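Local coordinates for protein alternansucrase (Leuconostoc mesenteroides, PDB 6HVG) that belongs to glycoside hydrolase family 70, joining a calcium-binding core of the TIM-barrel clan to an arm of choline-binding-type repeats, at residues N273-Y278 with N303-K308; A286-E291 with A310-V315; D521-G526 with A1172-E1177; Q528-G533 with F576-D581. All blocks are in the same frame, centred on the assembly; numbering follows the deposited sequence.

Interaction 1 of 4, residues N273-Y278 with N303-K308; sequences NNKRIY and NGNQVK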
loop_
_atom_site.group_PDB
_atom_site.type_symbol
_atom_site.label_atom_id
_atom_site.label_comp_id
_atom_site.label_asym_id
_atom_site.label_seq_id
_atom_site.Cartn_x
_atom_site.Cartn_y
_atom_site.Cartn_z
ATOM N N ASN A 273 -18.108 -2.371 -54.883
ATOM C CA ASN A 273 -17.857 -3.196 -56.066
ATOM C C ASN A 273 -18.981 -4.230 -56.241
ATOM O O ASN A 273 -20.129 -3.971 -55.870
ATOM C CB ASN A 273 -16.446 -3.831 -56.067
ATOM C CG ASN A 273 -15.325 -2.794 -55.963
ATOM O OD1 ASN A 273 -15.480 -1.617 -56.323
ATOM N ND2 ASN A 273 -14.181 -3.236 -55.461
ATOM N N ASN A 274 -18.676 -5.381 -56.822
ATOM C CA ASN A 274 -19.637 -6.469 -56.827
ATOM C C ASN A 274 -19.805 -7.001 -55.397
ATOM O O ASN A 274 -20.908 -7.319 -54.957
ATOM C CB ASN A 274 -19.137 -7.572 -57.756
ATOM C CG ASN A 274 -20.156 -8.669 -57.957
ATOM O OD1 ASN A 274 -20.783 -9.119 -57.008
ATOM N ND2 ASN A 274 -20.320 -9.114 -59.197
ATOM N N LYS A 275 -18.710 -6.971 -54.651
ATOM C CA LYS A 275 -18.538 -7.722 -53.412
ATOM C C LYS A 275 -19.248 -7.079 -52.212
ATOM O O LYS A 275 -19.784 -5.956 -52.269
ATOM C CB LYS A 275 -17.025 -7.832 -53.110
ATOM C CG LYS A 275 -16.187 -7.961 -54.387
ATOM C CD LYS A 275 -14.854 -8.649 -54.225
ATOM C CE LYS A 275 -14.115 -8.682 -55.563
ATOM N NZ LYS A 275 -12.933 -9.590 -55.506
ATOM N N ARG A 276 -19.225 -7.829 -51.120
ATOM C CA ARG A 276 -19.790 -7.424 -49.831
ATOM C C ARG A 276 -18.785 -7.628 -48.699
ATOM O O ARG A 276 -18.420 -8.753 -48.436
ATOM C CB ARG A 276 -21.018 -8.286 -49.564
ATOM C CG ARG A 276 -21.762 -7.972 -48.271
ATOM C CD ARG A 276 -23.152 -8.575 -48.324
ATOM N NE ARG A 276 -23.934 -8.287 -47.125
ATOM C CZ ARG A 276 -24.576 -7.152 -46.888
ATOM N NH1 ARG A 276 -24.536 -6.146 -47.756
ATOM N NH2 ARG A 276 -25.262 -7.021 -45.763
ATOM N N ILE A 277 -18.321 -6.554 -48.064
ATOM C CA ILE A 277 -17.246 -6.651 -47.089
ATOM C C ILE A 277 -17.668 -6.151 -45.718
ATOM O O ILE A 277 -18.291 -5.104 -45.605
ATOM C CB ILE A 277 -16.069 -5.746 -47.515
ATOM C CG1 ILE A 277 -15.565 -6.109 -48.909
ATOM C CG2 ILE A 277 -14.904 -5.826 -46.527
ATOM C CD1 ILE A 277 -14.737 -5.026 -49.571
ATOM N N TYR A 278 -17.258 -6.848 -44.676
ATOM C CA TYR A 278 -17.551 -6.402 -43.334
ATOM C C TYR A 278 -16.358 -5.607 -42.852
ATOM O O TYR A 278 -15.203 -5.971 -43.120
ATOM C CB TYR A 278 -17.808 -7.577 -42.404
ATOM C CG TYR A 278 -18.368 -7.165 -41.072
ATOM C CD1 TYR A 278 -17.541 -6.875 -39.977
ATOM C CD2 TYR A 278 -19.731 -7.054 -40.906
ATOM C CE1 TYR A 278 -18.087 -6.498 -38.752
ATOM C CE2 TYR A 278 -20.285 -6.673 -39.694
ATOM C CZ TYR A 278 -19.463 -6.412 -38.624
ATOM O OH TYR A 278 -20.024 -6.054 -37.437
ATOM N N ASN A 303 -11.999 -10.131 -48.474
ATOM C CA ASN A 303 -12.176 -9.483 -49.784
ATOM C C ASN A 303 -13.633 -9.186 -50.173
ATOM O O ASN A 303 -13.889 -8.568 -51.214
ATOM C CB ASN A 303 -11.535 -10.344 -50.881
ATOM C CG ASN A 303 -10.025 -10.438 -50.750
ATOM O OD1 ASN A 303 -9.381 -9.596 -50.124
ATOM N ND2 ASN A 303 -9.452 -11.470 -51.352
ATOM N N GLY A 304 -14.582 -9.622 -49.349
ATOM C CA GLY A 304 -16.002 -9.444 -49.655
ATOM C C GLY A 304 -16.617 -10.575 -50.455
ATOM O O GLY A 304 -17.804 -10.536 -50.779
ATOM N N ASN A 305 -15.810 -11.582 -50.782
ATOM C CA ASN A 305 -16.296 -12.779 -51.476
ATOM C C ASN A 305 -16.822 -13.827 -50.505
ATOM O O ASN A 305 -16.230 -14.062 -49.427
ATOM C CB ASN A 305 -15.173 -13.405 -52.317
ATOM C CG ASN A 305 -14.842 -12.583 -53.556
ATOM O OD1 ASN A 305 -15.748 -12.113 -54.246
ATOM N ND2 ASN A 305 -13.551 -12.417 -53.851
ATOM N N GLN A 306 -17.913 -14.478 -50.908
ATOM C CA GLN A 306 -18.466 -15.563 -50.117
ATOM C C GLN A 306 -17.465 -16.710 -50.047
ATOM O O GLN A 306 -16.660 -16.889 -50.968
ATOM C CB GLN A 306 -19.782 -16.061 -50.693
ATOM C CG GLN A 306 -20.536 -16.976 -49.738
ATOM C CD GLN A 306 -21.925 -17.354 -50.223
ATOM O OE1 GLN A 306 -22.395 -16.880 -51.260
ATOM N NE2 GLN A 306 -22.592 -18.217 -49.466
ATOM N N VAL A 307 -17.499 -17.464 -48.935
ATOM C CA VAL A 307 -16.560 -18.579 -48.723
ATOM C C VAL A 307 -17.241 -19.910 -49.043
ATOM O O VAL A 307 -18.328 -20.223 -48.542
ATOM C CB VAL A 307 -15.916 -18.603 -47.308
ATOM C CG1 VAL A 307 -15.349 -17.249 -46.939
ATOM C CG2 VAL A 307 -16.907 -19.043 -46.251
ATOM N N LYS A 308 -16.577 -20.664 -49.908
ATOM C CA LYS A 308 -17.053 -21.944 -50.376
ATOM C C LYS A 308 -15.898 -22.917 -50.189
ATOM O O LYS A 308 -14.753 -22.600 -50.519
ATOM C CB LYS A 308 -17.472 -21.855 -51.849
#

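Interaction 2 of 4, residues A286-E291 with A310-V315; sequences AVANTE and AFSKDV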
loop_
_atom_site.group_PDB
_atom_site.type_symbol
_atom_site.label_atom_id
_atom_site.label_comp_id
_atom_site.label_asym_id
_atom_site.label_seq_id
_atom_site.Cartn_x
_atom_site.Cartn_y
_atom_site.Cartn_z
ATOM N N ALA A 286 -11.136 -4.325 -42.904
ATOM C CA ALA A 286 -11.837 -5.443 -43.521
ATOM C C ALA A 286 -11.486 -6.743 -42.821
ATOM O O ALA A 286 -10.320 -6.988 -42.532
ATOM C CB ALA A 286 -11.497 -5.538 -44.997
ATOM N N VAL A 287 -12.508 -7.549 -42.544
ATOM C CA VAL A 287 -12.342 -8.818 -41.868
ATOM C C VAL A 287 -13.420 -9.775 -42.308
ATOM O O VAL A 287 -14.503 -9.373 -42.736
ATOM C CB VAL A 287 -12.418 -8.680 -40.345
ATOM C CG1 VAL A 287 -11.212 -7.931 -39.810
ATOM C CG2 VAL A 287 -13.722 -7.991 -39.931
ATOM N N ALA A 288 -13.105 -11.054 -42.200
ATOM C CA ALA A 288 -14.064 -12.083 -42.487
ATOM C C ALA A 288 -15.200 -11.988 -41.459
ATOM O O ALA A 288 -14.988 -11.717 -40.260
ATOM C CB ALA A 288 -13.411 -13.460 -42.443
ATOM N N ASN A 289 -16.412 -12.220 -41.938
ATOM C CA ASN A 289 -17.566 -12.216 -41.075
ATOM C C ASN A 289 -18.648 -13.086 -41.658
ATOM O O ASN A 289 -18.647 -13.434 -42.850
ATOM C CB ASN A 289 -18.088 -10.791 -40.881
ATOM C CG ASN A 289 -18.815 -10.592 -39.564
ATOM O OD1 ASN A 289 -18.485 -11.223 -38.557
ATOM N ND2 ASN A 289 -19.813 -9.725 -39.565
ATOM N N THR A 290 -19.577 -13.463 -40.789
ATOM C CA THR A 290 -20.704 -14.284 -41.182
ATOM C C THR A 290 -21.973 -13.513 -40.935
ATOM O O THR A 290 -22.074 -12.755 -39.982
ATOM C CB THR A 290 -20.733 -15.586 -40.369
ATOM O OG1 THR A 290 -20.907 -15.280 -38.971
ATOM C CG2 THR A 290 -19.422 -16.360 -40.566
ATOM N N GLU A 291 -22.942 -13.710 -41.804
ATOM C CA GLU A 291 -24.251 -13.127 -41.599
ATOM C C GLU A 291 -25.268 -14.191 -41.924
ATOM O O GLU A 291 -24.958 -15.196 -42.580
ATOM C CB GLU A 291 -24.442 -11.906 -42.491
ATOM C CG GLU A 291 -24.698 -12.246 -43.946
ATOM C CD GLU A 291 -24.643 -11.034 -44.845
ATOM O OE1 GLU A 291 -25.118 -9.968 -44.399
ATOM O OE2 GLU A 291 -24.123 -11.153 -45.985
ATOM N N ALA A 310 -14.215 -24.175 -47.431
ATOM C CA ALA A 310 -13.154 -23.599 -46.613
ATOM C C ALA A 310 -13.616 -23.234 -45.202
ATOM O O ALA A 310 -14.819 -23.114 -44.921
ATOM C CB ALA A 310 -12.595 -22.354 -47.302
ATOM N N PHE A 311 -12.613 -23.024 -44.344
ATOM C CA PHE A 311 -12.785 -22.477 -43.015
ATOM C C PHE A 311 -12.772 -20.949 -43.100
ATOM O O PHE A 311 -11.920 -20.374 -43.769
ATOM C CB PHE A 311 -11.623 -22.873 -42.099
ATOM C CG PHE A 311 -11.645 -24.291 -41.651
ATOM C CD1 PHE A 311 -10.796 -25.223 -42.228
ATOM C CD2 PHE A 311 -12.493 -24.698 -40.628
ATOM C CE1 PHE A 311 -10.800 -26.535 -41.807
ATOM C CE2 PHE A 311 -12.504 -26.024 -40.202
ATOM C CZ PHE A 311 -11.656 -26.942 -40.795
ATOM N N SER A 312 -13.680 -20.300 -42.370
ATOM C CA SER A 312 -13.718 -18.827 -42.270
ATOM C C SER A 312 -14.254 -18.410 -40.908
ATOM O O SER A 312 -15.159 -19.052 -40.375
ATOM C CB SER A 312 -14.591 -18.196 -43.370
ATOM O OG SER A 312 -14.871 -16.837 -43.066
ATOM N N LYS A 313 -13.717 -17.335 -40.350
ATOM C CA LYS A 313 -14.184 -16.863 -39.052
ATOM C C LYS A 313 -15.346 -15.846 -39.093
ATOM O O LYS A 313 -15.780 -15.391 -40.171
ATOM C CB LYS A 313 -13.030 -16.213 -38.316
ATOM C CG LYS A 313 -11.865 -17.106 -37.993
ATOM C CD LYS A 313 -11.040 -16.475 -36.881
ATOM C CE LYS A 313 -9.693 -17.150 -36.727
ATOM N NZ LYS A 313 -9.105 -16.839 -35.396
ATOM N N ASP A 314 -15.829 -15.509 -37.890
ATOM C CA ASP A 314 -16.647 -14.319 -37.656
ATOM C C ASP A 314 -15.954 -13.348 -36.668
ATOM O O ASP A 314 -14.973 -13.695 -36.012
ATOM C CB ASP A 314 -18.083 -14.719 -37.199
ATOM C CG ASP A 314 -18.155 -15.306 -35.779
ATOM O OD1 ASP A 314 -19.208 -15.877 -35.439
ATOM O OD2 ASP A 314 -17.199 -15.192 -34.995
ATOM N N VAL A 315 -16.484 -12.137 -36.557
ATOM C CA VAL A 315 -15.862 -11.098 -35.736
ATOM C C VAL A 315 -15.617 -11.536 -34.295
ATOM O O VAL A 315 -14.618 -11.163 -33.686
ATOM C CB VAL A 315 -16.698 -9.785 -35.811
ATOM C CG1 VAL A 315 -16.436 -8.833 -34.637
ATOM C CG2 VAL A 315 -16.441 -9.111 -37.142
#

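Interaction 3 of 4, residues D521-G526 with A1172-E1177; sequences DEAFDG and ATRVDE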
loop_
_atom_site.group_PDB
_atom_site.type_symbol
_atom_site.label_atom_id
_atom_site.label_comp_id
_atom_site.label_asym_id
_atom_site.label_seq_id
_atom_site.Cartn_x
_atom_site.Cartn_y
_atom_site.Cartn_z
ATOM N N ASP A 521 4.150 -14.127 -6.895
ATOM C CA ASP A 521 2.812 -13.564 -6.969
ATOM C C ASP A 521 2.706 -12.176 -6.332
ATOM O O ASP A 521 1.856 -11.943 -5.484
ATOM C CB ASP A 521 1.822 -14.536 -6.327
ATOM C CG ASP A 521 1.655 -15.823 -7.131
ATOM O OD1 ASP A 521 2.061 -15.867 -8.311
ATOM O OD2 ASP A 521 1.107 -16.801 -6.570
ATOM N N GLU A 522 3.597 -11.274 -6.730
ATOM C CA GLU A 522 3.527 -9.886 -6.320
ATOM C C GLU A 522 2.091 -9.387 -6.434
ATOM O O GLU A 522 1.440 -9.594 -7.443
ATOM C CB GLU A 522 4.458 -9.014 -7.175
ATOM C CG GLU A 522 4.795 -7.661 -6.546
ATOM C CD GLU A 522 5.766 -6.831 -7.366
ATOM O OE1 GLU A 522 5.589 -6.748 -8.601
ATOM O OE2 GLU A 522 6.730 -6.286 -6.788
ATOM N N ALA A 523 1.594 -8.760 -5.377
ATOM C CA ALA A 523 0.258 -8.159 -5.352
ATOM C C ALA A 523 0.300 -6.863 -4.549
ATOM O O ALA A 523 1.155 -6.701 -3.689
ATOM C CB ALA A 523 -0.739 -9.112 -4.721
ATOM N N PHE A 524 -0.629 -5.950 -4.805
ATOM C CA PHE A 524 -0.599 -4.656 -4.115
ATOM C C PHE A 524 -1.910 -4.270 -3.477
ATOM O O PHE A 524 -2.132 -3.136 -3.141
ATOM C CB PHE A 524 -0.148 -3.569 -5.066
ATOM C CG PHE A 524 1.249 -3.762 -5.576
ATOM C CD1 PHE A 524 1.487 -4.467 -6.744
ATOM C CD2 PHE A 524 2.320 -3.232 -4.887
ATOM C CE1 PHE A 524 2.775 -4.626 -7.221
ATOM C CE2 PHE A 524 3.615 -3.393 -5.357
ATOM C CZ PHE A 524 3.841 -4.090 -6.530
ATOM N N ASP A 525 -2.772 -5.231 -3.238
ATOM C CA ASP A 525 -3.998 -4.881 -2.599
ATOM C C ASP A 525 -3.786 -4.891 -1.079
ATOM O O ASP A 525 -3.071 -5.730 -0.539
ATOM C CB ASP A 525 -5.144 -5.778 -3.087
ATOM C CG ASP A 525 -5.046 -7.175 -2.565
ATOM O OD1 ASP A 525 -5.439 -7.379 -1.376
ATOM O OD2 ASP A 525 -4.581 -8.052 -3.344
ATOM N N GLY A 526 -4.426 -3.943 -0.404
ATOM C CA GLY A 526 -4.311 -3.784 1.038
ATOM C C GLY A 526 -2.900 -3.369 1.404
ATOM O O GLY A 526 -2.200 -2.722 0.593
ATOM N N ALA A 1172 7.838 -21.380 3.850
ATOM C CA ALA A 1172 7.046 -20.184 3.654
ATOM C C ALA A 1172 5.838 -20.396 2.776
ATOM O O ALA A 1172 5.889 -21.133 1.796
ATOM C CB ALA A 1172 7.914 -19.075 3.070
ATOM N N THR A 1173 4.760 -19.705 3.117
ATOM C CA THR A 1173 3.542 -19.672 2.324
ATOM C C THR A 1173 3.219 -18.230 1.966
ATOM O O THR A 1173 3.371 -17.340 2.797
ATOM C CB THR A 1173 2.370 -20.251 3.128
ATOM O OG1 THR A 1173 2.672 -21.590 3.525
ATOM C CG2 THR A 1173 1.080 -20.245 2.327
ATOM N N ARG A 1174 2.781 -17.993 0.729
ATOM C CA ARG A 1174 2.404 -16.649 0.263
ATOM C C ARG A 1174 1.064 -16.249 0.827
ATOM O O ARG A 1174 0.085 -16.957 0.664
ATOM C CB ARG A 1174 2.361 -16.606 -1.246
ATOM C CG ARG A 1174 1.981 -15.276 -1.858
ATOM C CD ARG A 1174 3.151 -14.300 -1.838
ATOM N NE ARG A 1174 2.825 -13.106 -2.588
ATOM C CZ ARG A 1174 1.975 -12.175 -2.161
ATOM N NH1 ARG A 1174 1.378 -12.268 -0.964
ATOM N NH2 ARG A 1174 1.725 -11.127 -2.933
ATOM N N VAL A 1175 1.045 -15.112 1.525
ATOM C CA VAL A 1175 -0.127 -14.691 2.301
ATOM C C VAL A 1175 -0.417 -13.232 2.097
ATOM O O VAL A 1175 0.457 -12.465 1.670
ATOM C CB VAL A 1175 0.083 -14.872 3.807
ATOM C CG1 VAL A 1175 0.101 -16.335 4.179
ATOM C CG2 VAL A 1175 1.373 -14.202 4.252
ATOM N N ASP A 1176 -1.656 -12.865 2.426
ATOM C CA ASP A 1176 -2.090 -11.466 2.443
ATOM C C ASP A 1176 -1.835 -10.868 3.820
ATOM O O ASP A 1176 -1.283 -11.539 4.699
ATOM C CB ASP A 1176 -3.559 -11.332 2.015
ATOM C CG ASP A 1176 -4.544 -12.008 2.965
ATOM O OD1 ASP A 1176 -4.214 -12.290 4.130
ATOM O OD2 ASP A 1176 -5.700 -12.230 2.557
ATOM N N GLU A 1177 -2.187 -9.605 4.009
ATOM C CA GLU A 1177 -1.853 -8.919 5.263
ATOM C C GLU A 1177 -2.336 -9.628 6.519
ATOM O O GLU A 1177 -1.688 -9.527 7.561
ATOM C CB GLU A 1177 -2.394 -7.503 5.242
ATOM C CG GLU A 1177 -3.914 -7.423 5.293
ATOM C CD GLU A 1177 -4.404 -6.051 4.921
ATOM O OE1 GLU A 1177 -4.184 -5.636 3.768
ATOM O OE2 GLU A 1177 -4.971 -5.396 5.791
HETATM O O HOH W 1 -3.246 -7.755 2.038
#

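Interaction 4 of 4, residues Q528-G533 with F576-D581; sequences QWLQGG and FLLAND. With CA (calcium ion), chain C.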
loop_
_atom_site.group_PDB
_atom_site.type_symbol
_atom_site.label_atom_id
_atom_site.label_comp_id
_atom_site.label_asym_id
_atom_site.label_seq_id
_atom_site.Cartn_x
_atom_site.Cartn_y
_atom_site.Cartn_z
ATOM N N GLN A 528 -0.363 -4.904 1.316
ATOM C CA GLN A 528 0.576 -5.396 0.327
ATOM C C GLN A 528 1.056 -4.270 -0.564
ATOM O O GLN A 528 2.137 -4.343 -1.154
ATOM C CB GLN A 528 -0.056 -6.492 -0.505
ATOM C CG GLN A 528 -0.385 -7.745 0.288
ATOM C CD GLN A 528 -0.949 -8.845 -0.561
ATOM O OE1 GLN A 528 -0.434 -9.938 -0.595
ATOM N NE2 GLN A 528 -1.982 -8.546 -1.282
ATOM N N TRP A 529 0.259 -3.219 -0.638
ATOM C CA TRP A 529 0.600 -2.012 -1.374
ATOM C C TRP A 529 1.991 -1.471 -1.048
ATOM O O TRP A 529 2.627 -0.874 -1.909
ATOM C CB TRP A 529 -0.450 -0.931 -1.075
ATOM C CG TRP A 529 -0.178 0.395 -1.663
ATOM C CD1 TRP A 529 0.344 1.490 -1.025
ATOM C CD2 TRP A 529 -0.435 0.796 -3.007
ATOM N NE1 TRP A 529 0.442 2.553 -1.906
ATOM C CE2 TRP A 529 -0.031 2.153 -3.128
ATOM C CE3 TRP A 529 -0.948 0.139 -4.124
ATOM C CZ2 TRP A 529 -0.131 2.862 -4.333
ATOM C CZ3 TRP A 529 -1.042 0.843 -5.328
ATOM C CH2 TRP A 529 -0.633 2.191 -5.422
ATOM N N LEU A 530 2.456 -1.685 0.186
ATOM C CA LEU A 530 3.692 -1.070 0.638
ATOM C C LEU A 530 4.920 -1.718 0.023
ATOM O O LEU A 530 5.787 -1.020 -0.495
ATOM C CB LEU A 530 3.785 -1.112 2.157
ATOM C CG LEU A 530 2.653 -0.484 2.970
ATOM C CD1 LEU A 530 3.026 -0.535 4.441
ATOM C CD2 LEU A 530 2.408 0.956 2.568
ATOM N N GLN A 531 4.985 -3.050 0.075
ATOM C CA GLN A 531 6.164 -3.782 -0.389
ATOM C C GLN A 531 5.954 -4.926 -1.389
ATOM O O GLN A 531 6.924 -5.580 -1.793
ATOM C CB GLN A 531 6.912 -4.294 0.833
ATOM C CG GLN A 531 7.744 -3.224 1.500
ATOM C CD GLN A 531 8.525 -3.771 2.649
ATOM O OE1 GLN A 531 7.979 -4.451 3.496
ATOM N NE2 GLN A 531 9.811 -3.480 2.683
ATOM N N GLY A 532 4.717 -5.176 -1.789
ATOM C CA GLY A 532 4.462 -6.114 -2.855
ATOM C C GLY A 532 4.000 -7.507 -2.470
ATOM O O GLY A 532 3.700 -8.301 -3.352
ATOM N N GLY A 533 3.938 -7.817 -1.175
ATOM C CA GLY A 533 3.357 -9.097 -0.732
ATOM C C GLY A 533 4.111 -9.753 0.409
ATOM O O GLY A 533 5.261 -9.438 0.654
ATOM N N PHE A 576 0.680 -8.613 9.090
ATOM C CA PHE A 576 1.822 -8.266 8.247
ATOM C C PHE A 576 1.687 -6.873 7.722
ATOM O O PHE A 576 0.655 -6.526 7.179
ATOM C CB PHE A 576 1.937 -9.246 7.090
ATOM C CG PHE A 576 2.204 -10.645 7.532
ATOM C CD1 PHE A 576 3.485 -11.075 7.754
ATOM C CD2 PHE A 576 1.164 -11.491 7.789
ATOM C CE1 PHE A 576 3.734 -12.361 8.199
ATOM C CE2 PHE A 576 1.390 -12.770 8.220
ATOM C CZ PHE A 576 2.681 -13.209 8.431
ATOM N N LEU A 577 2.738 -6.086 7.920
ATOM C CA LEU A 577 2.735 -4.690 7.578
ATOM C C LEU A 577 3.963 -4.397 6.763
ATOM O O LEU A 577 3.862 -4.110 5.568
ATOM C CB LEU A 577 2.682 -3.843 8.869
ATOM C CG LEU A 577 2.814 -2.315 8.767
ATOM C CD1 LEU A 577 1.715 -1.711 7.907
ATOM C CD2 LEU A 577 2.757 -1.753 10.173
ATOM N N LEU A 578 5.133 -4.461 7.393
ATOM C CA LEU A 578 6.393 -4.120 6.713
ATOM C C LEU A 578 7.495 -5.013 7.185
ATOM O O LEU A 578 7.507 -5.462 8.337
ATOM C CB LEU A 578 6.793 -2.659 6.980
ATOM C CG LEU A 578 5.982 -1.567 6.263
ATOM C CD1 LEU A 578 6.044 -0.231 6.990
ATOM C CD2 LEU A 578 6.483 -1.359 4.845
ATOM N N ALA A 579 8.444 -5.241 6.291
ATOM C CA ALA A 579 9.722 -5.875 6.596
ATOM C C ALA A 579 9.562 -7.229 7.259
ATOM O O ALA A 579 8.731 -8.044 6.813
ATOM C CB ALA A 579 10.618 -4.952 7.417
ATOM N N ASN A 580 10.385 -7.513 8.270
ATOM C CA ASN A 580 10.309 -8.773 8.969
ATOM C C ASN A 580 9.362 -8.638 10.115
ATOM O O ASN A 580 9.640 -7.906 11.043
ATOM C CB ASN A 580 11.665 -9.166 9.514
ATOM C CG ASN A 580 12.654 -9.485 8.425
ATOM O OD1 ASN A 580 12.652 -10.594 7.867
ATOM N ND2 ASN A 580 13.492 -8.541 8.120
ATOM N N ASP A 581 8.238 -9.340 10.065
ATOM C CA ASP A 581 7.210 -9.199 11.090
ATOM C C ASP A 581 7.590 -10.057 12.307
ATOM O O ASP A 581 7.738 -11.256 12.205
ATOM C CB ASP A 581 5.842 -9.582 10.520
ATOM C CG ASP A 581 4.743 -9.376 11.470
ATOM O OD1 ASP A 581 4.268 -8.231 11.631
ATOM O OD2 ASP A 581 4.295 -10.397 12.041
HETATM CA CA CA C . 2.864 -7.968 12.875
HETATM O O HOH W 2 4.443 -8.040 14.642
#

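Interaction 1 of 4, residues N273-Y278 with N303-K308
Lys275 lies over the turn made by Asn303, Gly304 and Asn305. Its CB sits 3.7 Å from Gly304 O, CG passes near the Asn303 carbonyl, and CD is placed beside that group, 3.2 Å from Asn303 O. The chain leaves CB with CG beside the backbone N (chi1 -35°) and runs extended beyond it, which carries CE and NZ on to the side-chain amide of Asn305. One residue on, the backbones bond directly: Arg276 N donates to Gly304 O over 3.1 Å, at 165°. Gly304 turns the loop at positive phi. Having no side chain, it can bring its CA within 3.4 Å of Ile277 CG1, and the two CA atoms, of Ile277 and Gly304, are 4.0 Å apart. The guanidinium of Arg276 leads off to salt bridges with Asp271 and Glu291. The contact thus docks the loop between strands 296-300 and 310-313 on the start of strand 277-279, in a choline-binding repeat. Its chemistry is one main-chain bond plus van der Waals packing of the Lys275 methylenes along the Asn303 and Gly304 carbonyls, which suggests that the hold rests largely on backbone shape.

Interaction 2 of 4, residues A286-E291 with A310-V315
Asn289 OD1 accepts the backbone N-H of Val315 over 3.0 Å, with an N-H...O angle of 157°. CG of Asn289 stands anti to its own backbone N (chi1 -153°), which brings the amide round to Val315 although the CB itself points away from the 310-315 segment. Val315 adds its CG2 methyl, 3.7 Å from Asn289 CG, and the same methyl meets Val287 CG2 at 4.1 Å, the two valines crossing at about a right angle. Tyr278, from the neighbouring strand, touches Val287, Asn289 and Val315 and so backs this corner. Farther along, the Ala288 methyl points at the end of strand 310-313, its CB 3.7 Å from Ser312 OG and about as far from the Lys313 carbonyl. Thr290 rests OG1 on the CB of Asp314 at 3.4 Å. The carboxylate of Asp314 is engaged by its own turn, where OD2 takes the backbone N-H groups of Gly317 and Asn318 ahead of strand 319-322. The short touching pieces, 287-290 and 312-315, run 101° apart where one antiparallel unit hands over to the next, as in the serial beta-hairpins of choline-binding-type repeats.

Interaction 3 of 4, residues D521-G526 with A1172-E1177
Residues Asp521 to Gly526 run alongside Arg1174 to Glu1177 almost parallel, 7° apart end to end, but with CA atoms still 7.9 Å apart at Asp521 and Arg1174, so side chains and water span the gap. Arg1174 does most of the work at one end. Its chain bends at chi2 (78°), which brings the guanidinium up to the turn at Asp521, and NH2 donates to Asp521 O over 2.7 Å. That bond is bent, 131° at the hydrogen, with the oxygen out of the guanidinium plane. The backbone N of Ala523 stands at the edge of the group, in plane, but is itself a donor and bonds instead to the carbonyl of Gly532; the Ala523 methyl packs at 3.7 Å, CB to Arg1174 NH2. Glu520 O takes the N-H of NE and Gln528 OE1 a proton of NH1, while the carboxylate of Asp521 does not reach the guanidinium and bonds Thr1185.

At the other end a water bridges the two segments. It accepts from Glu1177 N at 2.9 Å and donates to Glu1177 OE1, and to Asp525 O at 3.3 Å. OE1 also lies 3.3 Å from Gly526 CA and accepts from Leu527 N, while OE2 goes to Ser574 OG. Both charged groups are probably stabilised by several neutral hydrogen-bond partners rather than by a counter-ion across the contact, pinning the 521-526 loop to the end of strand 1166-1175 without a salt bridge between the two segments.

Interaction 4 of 4, residues Q528-G533 with F576-D581
The carboxamide of Gln531 is engaged at its edge and on one face. At the edge, OE1 takes the backbone N-H of Ala579 over 2.9 Å, in the carbonyl plane, on a lone pair, and practically straight at 178°. Over the face stands a methyl of Leu578, CD2 lying 3.8 Å from Gln531 CD, with the two side chains crossing at about a right angle. NE2 bonds Met1099 O, so both ends of the amide are used and its rotation is fixed. Leu530 completes the apolar part: its CD1 meets Leu578 CD2 at 3.6 Å and Leu577 CD1 at 3.9 Å, a small cluster beside the amide. Helix 528-531 is short, closing with Gly532 N bonded to Gln528 O at 2.8 Å before the chain leaves helical angles at Gly532, where phi is positive.

Three residues beyond Leu578 comes the other flat group, the carboxylate of Asp581. A chi1 of -176° carries it out from the strand to the calcium ion, which OD1 binds at a modelled 1.9 Å, shorter than usual and so doubtful in its exact length; OD2 accepts from Asn1249. Glu575 and Asn625 bind the ion through backbone O, Asp1159 through its carboxylate, and a water joins them. The Gln531 bond, flanked by Leu578, probably helps to fix the path of 577-579. Since Glu575 and Asp581 bracket this turn and share the metal, the ion and the Gln531 amide probably hold the same piece of backbone from two places.

How the interactions relate
The four contacts fall into two pairs. Interactions 1 and 2, with centres 10 Å apart, lie in the repeat region: strands 277-279 and 286-293 are neighbours in one antiparallel sheet, and the segments of the two contacts alternate along the chain. Both close before interactions 3 and 4 open. These, 8 Å apart, lie in the family 70 region near the centre of the chain, where interaction 4 is nested within the long loop closed by interaction 3, and both reach the six-stranded antiparallel sheet that includes strands 534-537 and 1166-1175. Between pairs the centres are 44 to 59 Å apart; with no direct contact, they belong to separate parts of the molecule, a repeat arm and a calcium-bearing core.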